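Local coordinates for class I phosphodiesterase PDEB1 (PDB 2R8Q), which belongs to the class I phosphodiesterases, its all-helical catalytic domain holding zinc, magnesium and 3-isobutyl-1-methylxanthine, at residues R96-N101 / T273-R278; L142-V147 / S170-H175; E301-Q306 / A341-I346; N44-R49 / R266-A271. All coordinates share one frame; numbering follows the deposited sequence.

Contact 1: residues R96-N101 / T273-R278. With IBM (3-isobutyl-1-methylxanthine), chain E.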
# COMPACT_ATOMS: atom_id res chain seq x y z
N ARG A 96 11.82 -15.56 5.26
CA ARG A 96 12.18 -16.93 5.57
C ARG A 96 11.08 -17.65 6.35
O ARG A 96 11.28 -18.08 7.48
CB ARG A 96 13.48 -16.96 6.37
CG ARG A 96 14.67 -16.39 5.62
CD ARG A 96 15.97 -16.64 6.38
NE ARG A 96 17.12 -16.04 5.70
CZ ARG A 96 17.30 -14.73 5.55
NH1 ARG A 96 16.40 -13.88 6.01
NH2 ARG A 96 18.38 -14.28 4.92
N VAL A 97 9.91 -17.76 5.72
CA VAL A 97 8.77 -18.46 6.31
C VAL A 97 8.76 -19.87 5.70
O VAL A 97 9.35 -20.09 4.65
CB VAL A 97 7.44 -17.74 6.02
CG1 VAL A 97 7.41 -16.41 6.76
CG2 VAL A 97 7.29 -17.51 4.53
N PRO A 98 8.09 -20.83 6.36
CA PRO A 98 8.04 -22.21 5.86
C PRO A 98 7.49 -22.45 4.47
O PRO A 98 8.02 -23.28 3.72
CB PRO A 98 7.20 -22.93 6.92
CG PRO A 98 7.46 -22.12 8.17
CD PRO A 98 7.39 -20.71 7.65
N TYR A 99 6.42 -21.74 4.11
CA TYR A 99 5.80 -21.95 2.81
C TYR A 99 5.82 -20.77 1.85
O TYR A 99 6.25 -20.91 0.70
CB TYR A 99 4.36 -22.42 3.00
CG TYR A 99 3.65 -22.74 1.70
CD1 TYR A 99 3.92 -23.91 1.00
CD2 TYR A 99 2.71 -21.85 1.17
CE1 TYR A 99 3.28 -24.20 -0.20
CE2 TYR A 99 2.07 -22.13 -0.03
CZ TYR A 99 2.35 -23.30 -0.71
OH TYR A 99 1.70 -23.58 -1.88
N HIS A 100 5.36 -19.61 2.30
CA HIS A 100 5.30 -18.45 1.42
C HIS A 100 6.63 -17.73 1.25
O HIS A 100 6.74 -16.52 1.43
CB HIS A 100 4.22 -17.47 1.89
CG HIS A 100 2.83 -17.94 1.61
ND1 HIS A 100 2.03 -18.55 2.56
CD2 HIS A 100 2.11 -17.94 0.46
CE1 HIS A 100 0.88 -18.90 2.01
NE2 HIS A 100 0.90 -18.54 0.74
N ASN A 101 7.63 -18.52 0.87
CA ASN A 101 8.97 -18.01 0.63
C ASN A 101 9.22 -17.99 -0.88
O ASN A 101 8.33 -18.31 -1.67
CB ASN A 101 9.99 -18.90 1.34
CG ASN A 101 9.80 -20.37 1.02
OD1 ASN A 101 9.76 -20.76 -0.15
ND2 ASN A 101 9.68 -21.20 2.05
N THR A 273 1.78 -26.96 6.32
CA THR A 273 1.41 -27.31 7.68
C THR A 273 2.24 -26.58 8.73
O THR A 273 1.69 -26.04 9.69
CB THR A 273 1.53 -28.83 7.91
OG1 THR A 273 0.62 -29.51 7.04
CG2 THR A 273 1.21 -29.19 9.36
N GLU A 274 3.56 -26.56 8.55
CA GLU A 274 4.42 -25.88 9.50
C GLU A 274 4.15 -24.38 9.54
O GLU A 274 4.21 -23.76 10.61
CB GLU A 274 5.89 -26.13 9.19
CG GLU A 274 6.87 -25.44 10.14
CD GLU A 274 6.60 -25.72 11.62
OE1 GLU A 274 6.11 -26.82 11.95
OE2 GLU A 274 6.91 -24.84 12.45
N GLU A 275 3.85 -23.77 8.39
CA GLU A 275 3.58 -22.34 8.40
C GLU A 275 2.28 -22.08 9.16
O GLU A 275 2.20 -21.13 9.95
CB GLU A 275 3.47 -21.78 6.97
CG GLU A 275 3.20 -20.28 6.96
CD GLU A 275 3.43 -19.64 5.61
OE1 GLU A 275 4.54 -19.79 5.05
OE2 GLU A 275 2.51 -18.96 5.11
N PHE A 276 1.28 -22.91 8.92
CA PHE A 276 -0.00 -22.78 9.61
C PHE A 276 0.19 -22.92 11.12
O PHE A 276 -0.35 -22.13 11.90
CB PHE A 276 -0.99 -23.85 9.12
CG PHE A 276 -1.63 -23.55 7.79
CD1 PHE A 276 -1.33 -22.39 7.08
CD2 PHE A 276 -2.53 -24.45 7.24
CE1 PHE A 276 -1.93 -22.12 5.85
CE2 PHE A 276 -3.14 -24.20 6.01
CZ PHE A 276 -2.84 -23.03 5.31
N TYR A 277 0.96 -23.92 11.53
CA TYR A 277 1.21 -24.13 12.96
C TYR A 277 1.89 -22.92 13.58
O TYR A 277 1.61 -22.57 14.73
CB TYR A 277 2.09 -25.37 13.18
CG TYR A 277 1.38 -26.69 13.00
CD1 TYR A 277 2.09 -27.89 13.03
CD2 TYR A 277 -0.00 -26.75 12.83
CE1 TYR A 277 1.45 -29.11 12.89
CE2 TYR A 277 -0.66 -27.98 12.68
CZ TYR A 277 0.08 -29.15 12.71
OH TYR A 277 -0.56 -30.36 12.57
N ARG A 278 2.77 -22.26 12.84
CA ARG A 278 3.43 -21.09 13.39
C ARG A 278 2.45 -19.94 13.53
O ARG A 278 2.58 -19.12 14.44
CB ARG A 278 4.64 -20.69 12.52
CG ARG A 278 5.74 -21.73 12.57
CD ARG A 278 7.01 -21.28 11.88
NE ARG A 278 7.98 -22.37 11.81
CZ ARG A 278 9.21 -22.26 11.31
NH1 ARG A 278 9.63 -21.10 10.83
NH2 ARG A 278 10.01 -23.32 11.30
N9 IBM E . -4.96 -24.37 2.44
C8 IBM E . -5.40 -25.30 3.34
N7 IBM E . -4.79 -26.46 3.24
C5 IBM E . -3.90 -26.27 2.20
C4 IBM E . -3.98 -24.99 1.69
N3 IBM E . -3.27 -24.46 0.68
C2 IBM E . -2.36 -25.31 0.11
N1 IBM E . -2.20 -26.62 0.56
C6 IBM E . -2.96 -27.10 1.60
O6 IBM E . -2.82 -28.25 1.99
O2 IBM E . -1.67 -24.90 -0.82
C10 IBM E . -1.22 -27.49 -0.08
C11 IBM E . -3.44 -23.08 0.24
C12 IBM E . -3.01 -22.13 1.37
C13 IBM E . -1.53 -21.79 1.24
C14 IBM E . -3.86 -20.87 1.37
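Glu275 reaches from helix 262-285 across to loop 96-101, and its two carboxylate oxygens take up three N-H groups of Tyr99 and His100. Its CG lies anti to the backbone N (chi1 -179°) and the chain runs on extended, which carries the carboxylate to the loop backbone. There OE1 accepts twice: from Tyr99 N at 2.9 Å on its anti side, and more straightly from His100 N, also at 2.9 Å, on its syn side. OE2 receives His100 ND1 at 2.6 Å in a nearly linear bond (173°). That oxygen sits at the ring edge, in the imidazole plane, although the carboxylate itself is turned 45° from the ring. A long acidic side chain suits this place, since it can satisfy two loop amides and set the rotation of the imidazole together. The domain belongs to the HD-type phosphodiesterase superfamily, and this His-carboxylate pair stands beside its metal centre, with the His100 side chain about 4 Å from the bound zinc. Tyr99 touches OE1 with its CB, but its ring swings away to the ligand pocket, where CE2 comes within 3.8 Å of IBM C13 and OH bonds to Asn257. Phe276 turns its ring edge to the same ligand, CE2 lying 3.7 Å from IBM C8. Farther along the helix, Arg278 offers a face of its guanidinium to Pro98 of the loop, whose CG lies 3.6 Å from CZ. Glu274 OE2 holds that guanidinium at its edge through a 2.8 Å salt bridge to Arg278 NE, and shares its charge with Arg296.

Contact 2: residues L142-V147 / S170-H175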
# COMPACT_ATOMS: atom_id res chain seq x y z
N LEU A 142 4.70 -11.30 -2.62
CA LEU A 142 5.76 -10.46 -2.06
C LEU A 142 5.59 -10.03 -0.60
O LEU A 142 4.56 -9.48 -0.22
CB LEU A 142 5.95 -9.20 -2.92
CG LEU A 142 6.55 -9.38 -4.32
CD1 LEU A 142 6.31 -8.12 -5.15
CD2 LEU A 142 8.04 -9.68 -4.22
N ASP A 143 6.62 -10.28 0.20
CA ASP A 143 6.66 -9.90 1.61
C ASP A 143 5.60 -10.56 2.49
O ASP A 143 5.16 -9.99 3.49
CB ASP A 143 6.59 -8.37 1.72
CG ASP A 143 6.92 -7.85 3.11
OD1 ASP A 143 7.91 -8.34 3.72
OD2 ASP A 143 6.21 -6.95 3.59
N HIS A 144 5.17 -11.75 2.10
CA HIS A 144 4.20 -12.50 2.90
C HIS A 144 4.90 -12.75 4.24
O HIS A 144 6.09 -13.05 4.28
CB HIS A 144 3.88 -13.83 2.20
CG HIS A 144 2.61 -14.48 2.68
ND1 HIS A 144 2.49 -15.01 3.95
CD2 HIS A 144 1.43 -14.69 2.06
CE1 HIS A 144 1.28 -15.53 4.08
NE2 HIS A 144 0.62 -15.34 2.95
N MET A 145 4.15 -12.62 5.33
CA MET A 145 4.71 -12.79 6.67
C MET A 145 4.41 -14.14 7.31
O MET A 145 4.74 -14.36 8.48
CB MET A 145 4.20 -11.65 7.56
CG MET A 145 4.56 -10.27 7.02
SD MET A 145 3.58 -8.89 7.68
CE MET A 145 2.83 -8.25 6.18
N GLY A 146 3.79 -15.05 6.57
CA GLY A 146 3.49 -16.35 7.13
C GLY A 146 2.16 -16.46 7.84
O GLY A 146 1.88 -17.47 8.49
N VAL A 147 1.33 -15.43 7.74
CA VAL A 147 0.00 -15.45 8.36
C VAL A 147 -1.01 -15.03 7.31
O VAL A 147 -0.69 -14.24 6.42
CB VAL A 147 -0.09 -14.50 9.59
CG1 VAL A 147 0.84 -14.99 10.69
CG2 VAL A 147 0.26 -13.08 9.19
N SER A 170 -8.81 -7.81 1.13
CA SER A 170 -7.65 -8.55 0.65
C SER A 170 -6.38 -7.85 1.13
O SER A 170 -5.64 -7.27 0.34
CB SER A 170 -7.66 -8.62 -0.88
OG SER A 170 -8.80 -9.31 -1.34
N VAL A 171 -6.17 -7.91 2.44
CA VAL A 171 -5.02 -7.29 3.10
C VAL A 171 -3.69 -7.59 2.42
O VAL A 171 -2.98 -6.69 1.98
CB VAL A 171 -4.93 -7.76 4.57
CG1 VAL A 171 -3.82 -7.01 5.29
CG2 VAL A 171 -6.27 -7.56 5.27
N LEU A 172 -3.35 -8.88 2.36
CA LEU A 172 -2.10 -9.31 1.76
C LEU A 172 -1.96 -9.03 0.28
O LEU A 172 -0.94 -8.50 -0.17
CB LEU A 172 -1.92 -10.82 2.00
CG LEU A 172 -1.49 -11.25 3.40
CD1 LEU A 172 -1.85 -12.71 3.62
CD2 LEU A 172 -0.00 -11.02 3.56
N GLU A 173 -2.99 -9.38 -0.50
CA GLU A 173 -2.92 -9.20 -1.94
C GLU A 173 -2.70 -7.76 -2.42
O GLU A 173 -1.96 -7.54 -3.38
CB GLU A 173 -4.16 -9.82 -2.59
CG GLU A 173 -4.26 -11.35 -2.43
CD GLU A 173 -4.61 -11.80 -1.02
OE1 GLU A 173 -5.22 -11.01 -0.28
OE2 GLU A 173 -4.29 -12.95 -0.65
N VAL A 174 -3.31 -6.79 -1.76
CA VAL A 174 -3.09 -5.40 -2.16
C VAL A 174 -1.63 -5.05 -1.84
O VAL A 174 -0.97 -4.35 -2.61
CB VAL A 174 -4.05 -4.44 -1.43
CG1 VAL A 174 -3.67 -2.99 -1.72
CG2 VAL A 174 -5.48 -4.70 -1.88
N HIS A 175 -1.14 -5.56 -0.72
CA HIS A 175 0.24 -5.32 -0.30
C HIS A 175 1.20 -5.89 -1.35
O HIS A 175 2.18 -5.23 -1.72
CB HIS A 175 0.50 -5.97 1.06
CG HIS A 175 1.88 -5.75 1.60
ND1 HIS A 175 2.36 -4.50 1.93
CD2 HIS A 175 2.88 -6.63 1.89
CE1 HIS A 175 3.59 -4.62 2.41
NE2 HIS A 175 3.93 -5.90 2.40
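Leu172 and His175, one turn apart on helix 171-184, meet the loop 142-147 in two different ways. The buried, apolar part belongs to Leu172. Its CD1 wedges between the loop carbonyl and the imidazole, 3.4 Å from Val147 O and 3.7 Å from His144 NE2, while CD2 lies more loosely above one face of the His144 ring, offset toward the rim. Leucine suits the place because it is apolar and reaches both partners with one methyl. The ring is steadied from within the loop, where Gly146 N donates to His144 ND1 at 2.9 Å, close to the ring plane. Gly146 itself has a positive phi (89°), at which a CB would jam against the preceding carbonyl O, a conformation that suits glycine. The other side is polar and more open, Asp143 and His175 both being partly exposed, and it is held by one short, straight bond: His175 NE2 donates to Asp143 OD2 at 2.8 Å (168°), using the anti lone pair. The oxygen meets the ring edge, with carboxylate and imidazole planes 48° apart. Asp143 has a second charged partner, Arg95, on its OD1, which leaves each carboxylate oxygen with a partner of its own. The loop directly follows the zinc ligands His140 and Asp141, and the His144 side chain, stacked on His100, is about 5 Å from the bound magnesium, consistent with a second-shell position beside the two-metal centre.

Contact 3: residues E301-Q306 / A341-I346. With IBM (3-isobutyl-1-methylxanthine), chain E.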
# COMPACT_ATOMS: atom_id res chain seq x y z
N GLU A 301 -3.27 -35.49 11.53
CA GLU A 301 -2.63 -36.33 10.52
C GLU A 301 -2.51 -35.55 9.21
O GLU A 301 -3.48 -34.93 8.76
CB GLU A 301 -3.47 -37.59 10.29
CG GLU A 301 -2.78 -38.66 9.46
CD GLU A 301 -1.62 -39.30 10.20
OE1 GLU A 301 -1.87 -39.92 11.26
OE2 GLU A 301 -0.47 -39.18 9.73
N LEU A 302 -1.32 -35.57 8.61
CA LEU A 302 -1.10 -34.85 7.36
C LEU A 302 -2.12 -35.29 6.31
O LEU A 302 -2.66 -34.47 5.57
CB LEU A 302 0.32 -35.10 6.85
CG LEU A 302 0.84 -34.22 5.70
CD1 LEU A 302 0.92 -32.77 6.15
CD2 LEU A 302 2.21 -34.71 5.27
N ALA A 303 -2.37 -36.60 6.25
CA ALA A 303 -3.31 -37.17 5.29
C ALA A 303 -4.73 -36.61 5.42
O ALA A 303 -5.39 -36.34 4.42
CB ALA A 303 -3.34 -38.69 5.44
N ARG A 304 -5.19 -36.44 6.65
CA ARG A 304 -6.53 -35.91 6.90
C ARG A 304 -6.70 -34.51 6.34
O ARG A 304 -7.70 -34.21 5.68
CB ARG A 304 -6.82 -35.92 8.40
CG ARG A 304 -8.08 -35.17 8.78
CD ARG A 304 -8.44 -35.42 10.23
NE ARG A 304 -8.64 -36.84 10.48
CZ ARG A 304 -9.12 -37.35 11.60
NH1 ARG A 304 -9.46 -36.55 12.61
NH2 ARG A 304 -9.28 -38.66 11.72
N GLY A 305 -5.72 -33.64 6.59
CA GLY A 305 -5.79 -32.28 6.10
C GLY A 305 -5.76 -32.17 4.59
O GLY A 305 -6.44 -31.33 4.00
N GLN A 306 -4.96 -33.03 3.95
CA GLN A 306 -4.86 -33.02 2.50
C GLN A 306 -6.14 -33.53 1.86
O GLN A 306 -6.59 -33.01 0.85
CB GLN A 306 -3.66 -33.86 2.05
CG GLN A 306 -2.32 -33.23 2.39
CD GLN A 306 -2.09 -31.94 1.63
OE1 GLN A 306 -1.89 -31.95 0.41
NE2 GLN A 306 -2.12 -30.82 2.33
N ALA A 341 -6.23 -40.88 -3.26
CA ALA A 341 -6.26 -42.32 -3.01
C ALA A 341 -5.09 -42.74 -2.13
O ALA A 341 -5.24 -43.56 -1.23
CB ALA A 341 -6.23 -43.08 -4.33
N LYS A 342 -3.92 -42.17 -2.40
CA LYS A 342 -2.73 -42.50 -1.62
C LYS A 342 -2.84 -41.99 -0.19
O LYS A 342 -2.40 -42.66 0.75
CB LYS A 342 -1.48 -41.93 -2.30
CG LYS A 342 -1.20 -42.55 -3.66
CD LYS A 342 0.06 -42.00 -4.30
CE LYS A 342 0.33 -42.67 -5.64
NZ LYS A 342 1.58 -42.17 -6.27
N TRP A 343 -3.44 -40.81 -0.01
CA TRP A 343 -3.61 -40.27 1.34
C TRP A 343 -4.59 -41.15 2.10
O TRP A 343 -4.41 -41.41 3.29
CB TRP A 343 -4.16 -38.84 1.29
CG TRP A 343 -3.16 -37.80 0.86
CD1 TRP A 343 -3.27 -36.95 -0.21
CD2 TRP A 343 -1.93 -37.46 1.52
NE1 TRP A 343 -2.18 -36.11 -0.26
CE2 TRP A 343 -1.34 -36.40 0.79
CE3 TRP A 343 -1.27 -37.95 2.65
CZ2 TRP A 343 -0.12 -35.82 1.16
CZ3 TRP A 343 -0.05 -37.38 3.02
CH2 TRP A 343 0.51 -36.32 2.27
N GLN A 344 -5.62 -41.61 1.41
CA GLN A 344 -6.64 -42.47 2.01
C GLN A 344 -6.04 -43.81 2.42
O GLN A 344 -6.42 -44.40 3.43
CB GLN A 344 -7.79 -42.69 1.03
CG GLN A 344 -8.98 -43.44 1.62
CD GLN A 344 -9.67 -42.67 2.73
OE1 GLN A 344 -10.16 -41.56 2.52
NE2 GLN A 344 -9.70 -43.25 3.92
N GLU A 345 -5.09 -44.30 1.62
CA GLU A 345 -4.44 -45.57 1.91
C GLU A 345 -3.55 -45.42 3.14
O GLU A 345 -3.41 -46.35 3.93
CB GLU A 345 -3.62 -46.03 0.70
CG GLU A 345 -3.02 -47.42 0.86
CD GLU A 345 -2.44 -47.95 -0.44
OE1 GLU A 345 -1.50 -47.33 -0.97
OE2 GLU A 345 -2.93 -48.99 -0.92
N ILE A 346 -2.95 -44.24 3.29
CA ILE A 346 -2.08 -43.98 4.43
C ILE A 346 -2.93 -43.96 5.70
O ILE A 346 -2.46 -44.36 6.77
CB ILE A 346 -1.36 -42.62 4.28
CG1 ILE A 346 -0.34 -42.70 3.14
CG2 ILE A 346 -0.67 -42.24 5.58
CD1 ILE A 346 0.43 -41.41 2.91
N9 IBM E . -4.96 -24.37 2.44
C8 IBM E . -5.40 -25.30 3.34
N7 IBM E . -4.79 -26.46 3.24
C5 IBM E . -3.90 -26.27 2.20
C4 IBM E . -3.98 -24.99 1.69
N3 IBM E . -3.27 -24.46 0.68
C2 IBM E . -2.36 -25.31 0.11
N1 IBM E . -2.20 -26.62 0.56
C6 IBM E . -2.96 -27.10 1.60
O6 IBM E . -2.82 -28.25 1.99
O2 IBM E . -1.67 -24.90 -0.82
C10 IBM E . -1.22 -27.49 -0.08
C11 IBM E . -3.44 -23.08 0.24
C12 IBM E . -3.01 -22.13 1.37
C13 IBM E . -1.53 -21.79 1.24
C14 IBM E . -3.86 -20.87 1.37
O HOH W 1 -1.69 -33.84 -1.66
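Trp343, on helix 330-348, is the first residue of 341-346 to meet Ala303 and its neighbours on helix 302-324, and it carries most of the contact. The short helical segments run roughly antiparallel (143°) with axes 8.9 Å apart, and Ala303 faces Trp343 at their closest point. There the indole comes down almost on the backbone, its CE3 only 3.4 Å from Ala303 CA, an approach that a small alanine permits. At the far end of the ring, Trp343 CH2 meets Leu302 CD2 at 3.8 Å. The pyrrole end packs against Gln306, whose CB stands over the face of the five-membered ring, 3.7 Å from its centroid, in a CH-pi contact. In Gln306, chi1 (-70°) lays CG along the indole, and the bend at chi2 lifts the amide off it, the two planes 64° apart. A water in the plane of the indole accepts from Trp343 NE1 at 2.7 Å and donates to Gln306 OE1 at 2.8 Å. One turn on, Ile346 adds a fringe contact, its CG2 lying 4.4 Å from Ala303 CB. Gln306 belongs to the ligand pocket, where its NE2 donates to IBM O6 at 2.7 Å. Tryptophan supplies both a flat surface and an N-H; accepting that N-H leaves the water with hydrogens to give, one going to OE1, which is consistent with an amide held with NE2 toward the xanthine carbonyl.

Contact 4: residues N44-R49 / R266-A271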
# COMPACT_ATOMS: atom_id res chain seq x y z
N ASN A 44 11.00 -31.30 -10.25
CA ASN A 44 10.89 -31.28 -8.79
C ASN A 44 11.83 -30.23 -8.19
O ASN A 44 13.03 -30.45 -8.08
CB ASN A 44 11.22 -32.67 -8.24
CG ASN A 44 11.07 -32.76 -6.73
OD1 ASN A 44 10.74 -31.77 -6.07
ND2 ASN A 44 11.30 -33.94 -6.19
N LEU A 45 11.26 -29.10 -7.78
CA LEU A 45 12.06 -28.03 -7.20
C LEU A 45 12.76 -28.44 -5.91
O LEU A 45 13.80 -27.88 -5.56
CB LEU A 45 11.19 -26.78 -6.95
CG LEU A 45 11.89 -25.53 -6.41
CD1 LEU A 45 12.99 -25.07 -7.36
CD2 LEU A 45 10.85 -24.42 -6.24
N PHE A 46 12.21 -29.41 -5.18
CA PHE A 46 12.85 -29.84 -3.95
C PHE A 46 14.18 -30.52 -4.23
O PHE A 46 15.10 -30.45 -3.42
CB PHE A 46 11.95 -30.80 -3.15
CG PHE A 46 10.79 -30.12 -2.49
CD1 PHE A 46 9.52 -30.17 -3.05
CD2 PHE A 46 10.97 -29.41 -1.30
CE1 PHE A 46 8.44 -29.52 -2.45
CE2 PHE A 46 9.90 -28.76 -0.69
CZ PHE A 46 8.63 -28.81 -1.27
N GLU A 47 14.28 -31.17 -5.39
CA GLU A 47 15.52 -31.84 -5.76
C GLU A 47 16.61 -30.79 -5.93
O GLU A 47 17.73 -30.95 -5.44
CB GLU A 47 15.34 -32.61 -7.07
CG GLU A 47 16.49 -33.55 -7.40
CD GLU A 47 16.39 -34.11 -8.80
OE1 GLU A 47 15.27 -34.45 -9.23
OE2 GLU A 47 17.44 -34.21 -9.47
N VAL A 48 16.27 -29.71 -6.63
CA VAL A 48 17.22 -28.61 -6.85
C VAL A 48 17.62 -27.98 -5.52
O VAL A 48 18.80 -27.68 -5.30
CB VAL A 48 16.60 -27.52 -7.75
CG1 VAL A 48 17.52 -26.30 -7.79
CG2 VAL A 48 16.38 -28.06 -9.15
N ARG A 49 16.65 -27.78 -4.63
CA ARG A 49 16.92 -27.18 -3.33
C ARG A 49 17.85 -28.02 -2.47
O ARG A 49 18.76 -27.50 -1.83
CB ARG A 49 15.61 -26.94 -2.58
CG ARG A 49 14.75 -25.85 -3.19
CD ARG A 49 13.38 -25.80 -2.53
NE ARG A 49 13.45 -25.42 -1.12
CZ ARG A 49 12.38 -25.30 -0.34
NH1 ARG A 49 11.17 -25.52 -0.84
NH2 ARG A 49 12.51 -24.95 0.93
N ARG A 266 3.51 -34.16 -1.06
CA ARG A 266 3.66 -34.40 0.37
C ARG A 266 4.65 -33.41 1.01
O ARG A 266 4.41 -32.91 2.11
CB ARG A 266 4.11 -35.84 0.59
CG ARG A 266 4.11 -36.30 2.03
CD ARG A 266 4.00 -37.82 2.06
NE ARG A 266 4.15 -38.37 3.40
CZ ARG A 266 5.31 -38.44 4.04
NH1 ARG A 266 6.42 -38.01 3.46
NH2 ARG A 266 5.36 -38.95 5.26
N MET A 267 5.75 -33.13 0.33
CA MET A 267 6.72 -32.19 0.87
C MET A 267 6.13 -30.78 0.94
O MET A 267 6.42 -30.03 1.88
CB MET A 267 8.01 -32.19 0.05
CG MET A 267 8.84 -33.45 0.24
SD MET A 267 10.53 -33.28 -0.38
CE MET A 267 11.31 -32.47 1.02
N TRP A 268 5.32 -30.41 -0.04
CA TRP A 268 4.71 -29.09 -0.01
C TRP A 268 3.74 -29.04 1.17
O TRP A 268 3.67 -28.03 1.88
CB TRP A 268 3.93 -28.80 -1.30
CG TRP A 268 4.77 -28.44 -2.49
CD1 TRP A 268 4.82 -29.10 -3.68
CD2 TRP A 268 5.63 -27.30 -2.62
NE1 TRP A 268 5.66 -28.45 -4.55
CE2 TRP A 268 6.17 -27.34 -3.93
CE3 TRP A 268 6.01 -26.26 -1.77
CZ2 TRP A 268 7.07 -26.37 -4.40
CZ3 TRP A 268 6.90 -25.29 -2.24
CH2 TRP A 268 7.42 -25.36 -3.55
N ALA A 269 2.99 -30.12 1.37
CA ALA A 269 2.03 -30.17 2.47
C ALA A 269 2.70 -29.99 3.83
O ALA A 269 2.12 -29.39 4.74
CB ALA A 269 1.26 -31.49 2.43
N MET A 270 3.91 -30.52 3.97
CA MET A 270 4.64 -30.39 5.23
C MET A 270 4.99 -28.92 5.46
O MET A 270 4.91 -28.42 6.58
CB MET A 270 5.92 -31.22 5.20
CG MET A 270 5.68 -32.72 5.14
SD MET A 270 7.24 -33.63 5.03
CE MET A 270 6.64 -35.31 4.89
N ALA A 271 5.37 -28.22 4.39
CA ALA A 271 5.72 -26.81 4.48
C ALA A 271 4.50 -25.96 4.84
O ALA A 271 4.58 -25.09 5.70
CB ALA A 271 6.34 -26.33 3.17
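The short helical segments 45-49 and 266-271 lie steeply inclined at 72° with axes 12.0 Å apart, the backbones coming closest at Phe46 and Met267, so large side chains must span the gap. Phe46 does most of this. Its CG is anti to the carbonyl carbon (chi1 -73°), which sends the ring out between Met267 and Trp268. The edge of the ring points into the indole face in a T-shaped pair, with Phe46 CE1 over the middle of the indole and 3.5 Å from Trp268 CE2. The centroids of the Phe46 ring and the Trp268 six-membered ring are 4.6 Å apart. Met267 covers a face of the Phe46 ring instead: its CB makes a CH-pi contact 3.7 Å from the ring centroid, and its SD follows at 4.2 Å from that centroid, where a flexible, polarisable thioether can lie flat on an aromatic ring. Leu45 CD2 fills in more loosely at the indole edge, 4.5 Å from Trp268 CH2. The first turn that carries Phe46 is capped by Asn44, whose OD1 accepts from Phe46 N at 2.9 Å. Arg49 only brushes the indole, and its charge lies instead against the ring of Tyr103 in a cation-pi contact. The cluster combines an edge-to-face aromatic pair with a Met-aromatic contact, and it lies next to the ligand pocket, in the second layer round the ligand, the Trp268 side chain being about 5 Å from 3-isobutyl-1-methylxanthine.

How the contacts relate
From the N terminus, residues 44-49 open contact 4 and residues 96-101 open contact 1 before either has closed. Contact 2, 142-147 with 170-175, then shuts a short loop nested inside both. Helix 262-285 closes the two long loops in turn, contact 4 at 266-271 and contact 1 at 273-278, so these two cross. Contact 3 follows in series, joining the next helix, 302-324, to helix 330-348. Helix 262-285 is the common element: it serves contacts 1 and 4 directly, and its Ala269 packs on Leu302 and Gln306 of contact 3. The loops of contacts 1 and 2 pack together beside the metals, while contacts 1 and 3 both reach the bound xanthine.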